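Local structure of Phenylalanine/tyrosine ammonia-lyase (Rhodosporidium toruloides, 1Y2M) at residues L484-V492 / S504-R512. The protein catalyses the non-oxidative deamination of L-phenylalanine and L-tyrosine to trans-cinnamate and p-coumarate, working as a homotetramer built as a dimer of dimers. Residues are numbered along the deposited sequence; the frame is centred on the assembly and turned at random.
Sequences LANPVTTHV and SLALISARR
In the helical core of this PAL/histidase-family lyase, the loop that leaves helix 468-484 folds against the first turns of helix 506-560, with Val-488 packed against Leu-505, Ile-508 and Arg-512. Val-488 CG1, anti to the backbone N (chi1 163°), lies 3.8 Å from Leu-505 CB and 3.9 Å from Ile-508 CG2. The other branch turns along the helix, Val-488 CG2 resting 4.1 Å from Arg-512 CG. Leu-505, the N-cap residue, places CD1 against the turn closed by the bond from His-491 N to Val-488 O; Leu-505 CD1 is 3.5 Å from that same Val-488 O and 3.9 Å from Val-492 CG2. Beside it, Thr-489 CG2 sits 3.5 Å from Ser-504 O. At the far end, Leu-484 CD2 meets Arg-512 CD at 4.1 Å, the two side chains crossing at about a right angle. Arg-512 bends at chi2 (-54°), giving its methylene groups to this apolar seam while its guanidinium forms salt bridges to Glu-480 and Glu-515 of a second subunit. Replacing Val-488 by an alanine removes both methyl branches and would probably leave a gap beside Leu-505 and Ile-508, with the Arg-512 methylenes less firmly seated. No hydrogen bond joins the two segments directly; Glu-423 bridges them, binding Val-488 N, Thr-489 OG1 and Ser-509 OG, so the buried join combines apolar fit with a shared carboxylate.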
loop_
_atom_site.group_PDB
_atom_site.type_symbol
_atom_site.label_atom_id
_atom_site.label_comp_id
_atom_site.label_asym_id
_atom_site.label_seq_id
_atom_site.Cartn_x
_atom_site.Cartn_y
_atom_site.Cartn_z
ATOM N N LEU B 484 -2.934 3.432 -6.985
ATOM C CA LEU B 484 -4.273 2.824 -7.121
ATOM C C LEU B 484 -4.196 1.321 -6.862
ATOM O O LEU B 484 -5.159 0.745 -6.345
ATOM C CB LEU B 484 -4.863 3.098 -8.512
ATOM C CG LEU B 484 -5.588 4.442 -8.573
ATOM C CD1 LEU B 484 -5.806 4.914 -10.012
ATOM C CD2 LEU B 484 -6.960 4.325 -7.855
ATOM N N ALA B 485 -3.135 0.681 -7.350
ATOM C CA ALA B 485 -2.922 -0.810 -7.353
ATOM C C ALA B 485 -2.823 -1.485 -6.023
ATOM O O ALA B 485 -2.873 -2.756 -5.938
ATOM C CB ALA B 485 -1.744 -1.202 -8.220
ATOM N N ASN B 486 -2.611 -0.755 -4.919
ATOM C CA ASN B 486 -2.638 -1.360 -3.586
ATOM C C ASN B 486 -3.988 -1.982 -3.335
ATOM O O ASN B 486 -5.004 -1.501 -3.852
ATOM C CB ASN B 486 -2.307 -0.349 -2.478
ATOM C CG ASN B 486 -0.893 0.171 -2.601
ATOM O OD1 ASN B 486 0.060 -0.637 -2.706
ATOM N ND2 ASN B 486 -0.756 1.505 -2.673
ATOM N N PRO B 487 -4.012 -3.077 -2.576
ATOM C CA PRO B 487 -5.312 -3.741 -2.380
ATOM C C PRO B 487 -6.261 -2.971 -1.475
ATOM O O PRO B 487 -5.845 -2.297 -0.539
ATOM C CB PRO B 487 -4.940 -5.061 -1.715
ATOM C CG PRO B 487 -3.612 -4.837 -1.071
ATOM C CD PRO B 487 -2.897 -3.843 -1.970
ATOM N N VAL B 488 -7.558 -3.057 -1.802
ATOM C CA VAL B 488 -8.595 -2.594 -0.912
ATOM C C VAL B 488 -8.996 -3.657 0.090
ATOM O O VAL B 488 -9.339 -3.343 1.238
ATOM C CB VAL B 488 -9.837 -2.217 -1.774
ATOM C CG1 VAL B 488 -11.151 -2.096 -0.994
ATOM C CG2 VAL B 488 -9.557 -0.954 -2.603
ATOM N N THR B 489 -8.860 -4.934 -0.286
ATOM C CA THR B 489 -9.384 -6.016 0.517
ATOM C C THR B 489 -8.664 -6.345 1.824
ATOM O O THR B 489 -9.194 -7.092 2.647
ATOM C CB THR B 489 -9.540 -7.269 -0.305
ATOM O OG1 THR B 489 -8.253 -7.677 -0.797
ATOM C CG2 THR B 489 -10.506 -7.065 -1.425
ATOM N N THR B 490 -7.525 -5.721 2.063
ATOM C CA THR B 490 -6.830 -5.804 3.349
ATOM C C THR B 490 -7.355 -4.778 4.360
ATOM O O THR B 490 -6.779 -4.650 5.463
ATOM C CB THR B 490 -5.339 -5.526 3.138
ATOM O OG1 THR B 490 -5.166 -4.302 2.415
ATOM C CG2 THR B 490 -4.684 -6.669 2.382
ATOM N N HIS B 491 -8.393 -4.037 3.997
ATOM C CA HIS B 491 -8.933 -2.956 4.852
ATOM C C HIS B 491 -10.322 -3.269 5.417
ATOM O O HIS B 491 -11.062 -2.374 5.834
ATOM C CB HIS B 491 -8.920 -1.619 4.103
ATOM C CG HIS B 491 -7.528 -1.198 3.800
ATOM N ND1 HIS B 491 -6.723 -0.673 4.780
ATOM C CD2 HIS B 491 -6.755 -1.311 2.685
ATOM C CE1 HIS B 491 -5.522 -0.443 4.281
ATOM N NE2 HIS B 491 -5.493 -0.873 3.034
ATOM N N VAL B 492 -10.621 -4.539 5.523
ATOM C CA VAL B 492 -11.901 -5.033 6.075
ATOM C C VAL B 492 -12.031 -4.644 7.560
ATOM O O VAL B 492 -11.106 -4.846 8.343
ATOM C CB VAL B 492 -11.945 -6.600 5.907
ATOM C CG1 VAL B 492 -13.158 -7.215 6.616
ATOM C CG2 VAL B 492 -11.914 -6.947 4.445
ATOM N N SER B 504 -16.452 -8.370 1.655
ATOM C CA SER B 504 -15.607 -8.439 0.459
ATOM C C SER B 504 -15.012 -7.108 -0.021
ATOM O O SER B 504 -13.955 -7.128 -0.740
ATOM C CB SER B 504 -16.321 -9.079 -0.730
ATOM O OG SER B 504 -17.220 -8.181 -1.325
ATOM N N LEU B 505 -15.731 -6.006 0.218
ATOM C CA LEU B 505 -15.338 -4.683 -0.295
ATOM C C LEU B 505 -15.252 -4.656 -1.846
ATOM O O LEU B 505 -14.560 -3.795 -2.446
ATOM C CB LEU B 505 -14.028 -4.203 0.338
ATOM C CG LEU B 505 -14.014 -4.164 1.856
ATOM C CD1 LEU B 505 -12.597 -3.791 2.286
ATOM C CD2 LEU B 505 -15.084 -3.150 2.292
ATOM N N ALA B 506 -16.042 -5.519 -2.500
ATOM C CA ALA B 506 -15.942 -5.659 -3.958
ATOM C C ALA B 506 -16.272 -4.345 -4.662
ATOM O O ALA B 506 -15.624 -4.024 -5.645
ATOM C CB ALA B 506 -16.846 -6.751 -4.468
ATOM N N LEU B 507 -17.330 -3.636 -4.240
ATOM C CA LEU B 507 -17.734 -2.449 -4.991
ATOM C C LEU B 507 -16.651 -1.362 -4.917
ATOM O O LEU B 507 -16.384 -0.635 -5.884
ATOM C CB LEU B 507 -19.097 -1.897 -4.549
ATOM C CG LEU B 507 -19.533 -0.730 -5.446
ATOM C CD1 LEU B 507 -19.717 -1.078 -6.953
ATOM C CD2 LEU B 507 -20.811 -0.176 -4.893
ATOM N N ILE B 508 -16.095 -1.219 -3.716
ATOM C CA ILE B 508 -14.977 -0.233 -3.526
ATOM C C ILE B 508 -13.798 -0.639 -4.421
ATOM O O ILE B 508 -13.189 0.169 -5.132
ATOM C CB ILE B 508 -14.548 -0.078 -2.093
ATOM C CG1 ILE B 508 -15.703 0.390 -1.194
ATOM C CG2 ILE B 508 -13.377 0.918 -1.974
ATOM C CD1 ILE B 508 -15.415 0.219 0.303
ATOM N N SER B 509 -13.468 -1.921 -4.374
ATOM C CA SER B 509 -12.386 -2.400 -5.259
ATOM C C SER B 509 -12.722 -2.098 -6.745
ATOM O O SER B 509 -11.850 -1.609 -7.495
ATOM C CB SER B 509 -12.099 -3.885 -5.023
ATOM O OG SER B 509 -10.880 -4.218 -5.658
ATOM N N ALA B 510 -13.964 -2.398 -7.172
ATOM C CA ALA B 510 -14.399 -2.167 -8.561
ATOM C C ALA B 510 -14.255 -0.697 -8.971
ATOM O O ALA B 510 -13.860 -0.341 -10.106
ATOM C CB ALA B 510 -15.765 -2.689 -8.768
ATOM N N ARG B 511 -14.601 0.183 -8.023
ATOM C CA ARG B 511 -14.469 1.621 -8.228
ATOM C C ARG B 511 -13.038 1.994 -8.477
ATOM O O ARG B 511 -12.747 2.785 -9.409
ATOM C CB ARG B 511 -15.048 2.403 -7.059
ATOM C CG ARG B 511 -16.590 2.480 -7.044
ATOM C CD ARG B 511 -17.185 3.122 -5.824
ATOM N NE ARG B 511 -16.412 4.302 -5.515
ATOM C CZ ARG B 511 -15.893 4.623 -4.335
ATOM N NH1 ARG B 511 -16.078 3.877 -3.238
ATOM N NH2 ARG B 511 -15.120 5.690 -4.299
ATOM N N ARG B 512 -12.139 1.445 -7.663
ATOM C CA ARG B 512 -10.728 1.799 -7.856
ATOM C C ARG B 512 -10.203 1.242 -9.167
ATOM O O ARG B 512 -9.460 1.931 -9.898
ATOM C CB ARG B 512 -9.887 1.346 -6.649
ATOM C CG ARG B 512 -10.226 2.000 -5.339
ATOM C CD ARG B 512 -10.184 3.518 -5.457
ATOM N NE ARG B 512 -10.395 4.155 -4.168
ATOM C CZ ARG B 512 -10.981 5.304 -3.954
ATOM N NH1 ARG B 512 -11.688 5.936 -4.920
ATOM N NH2 ARG B 512 -11.010 5.748 -2.690
#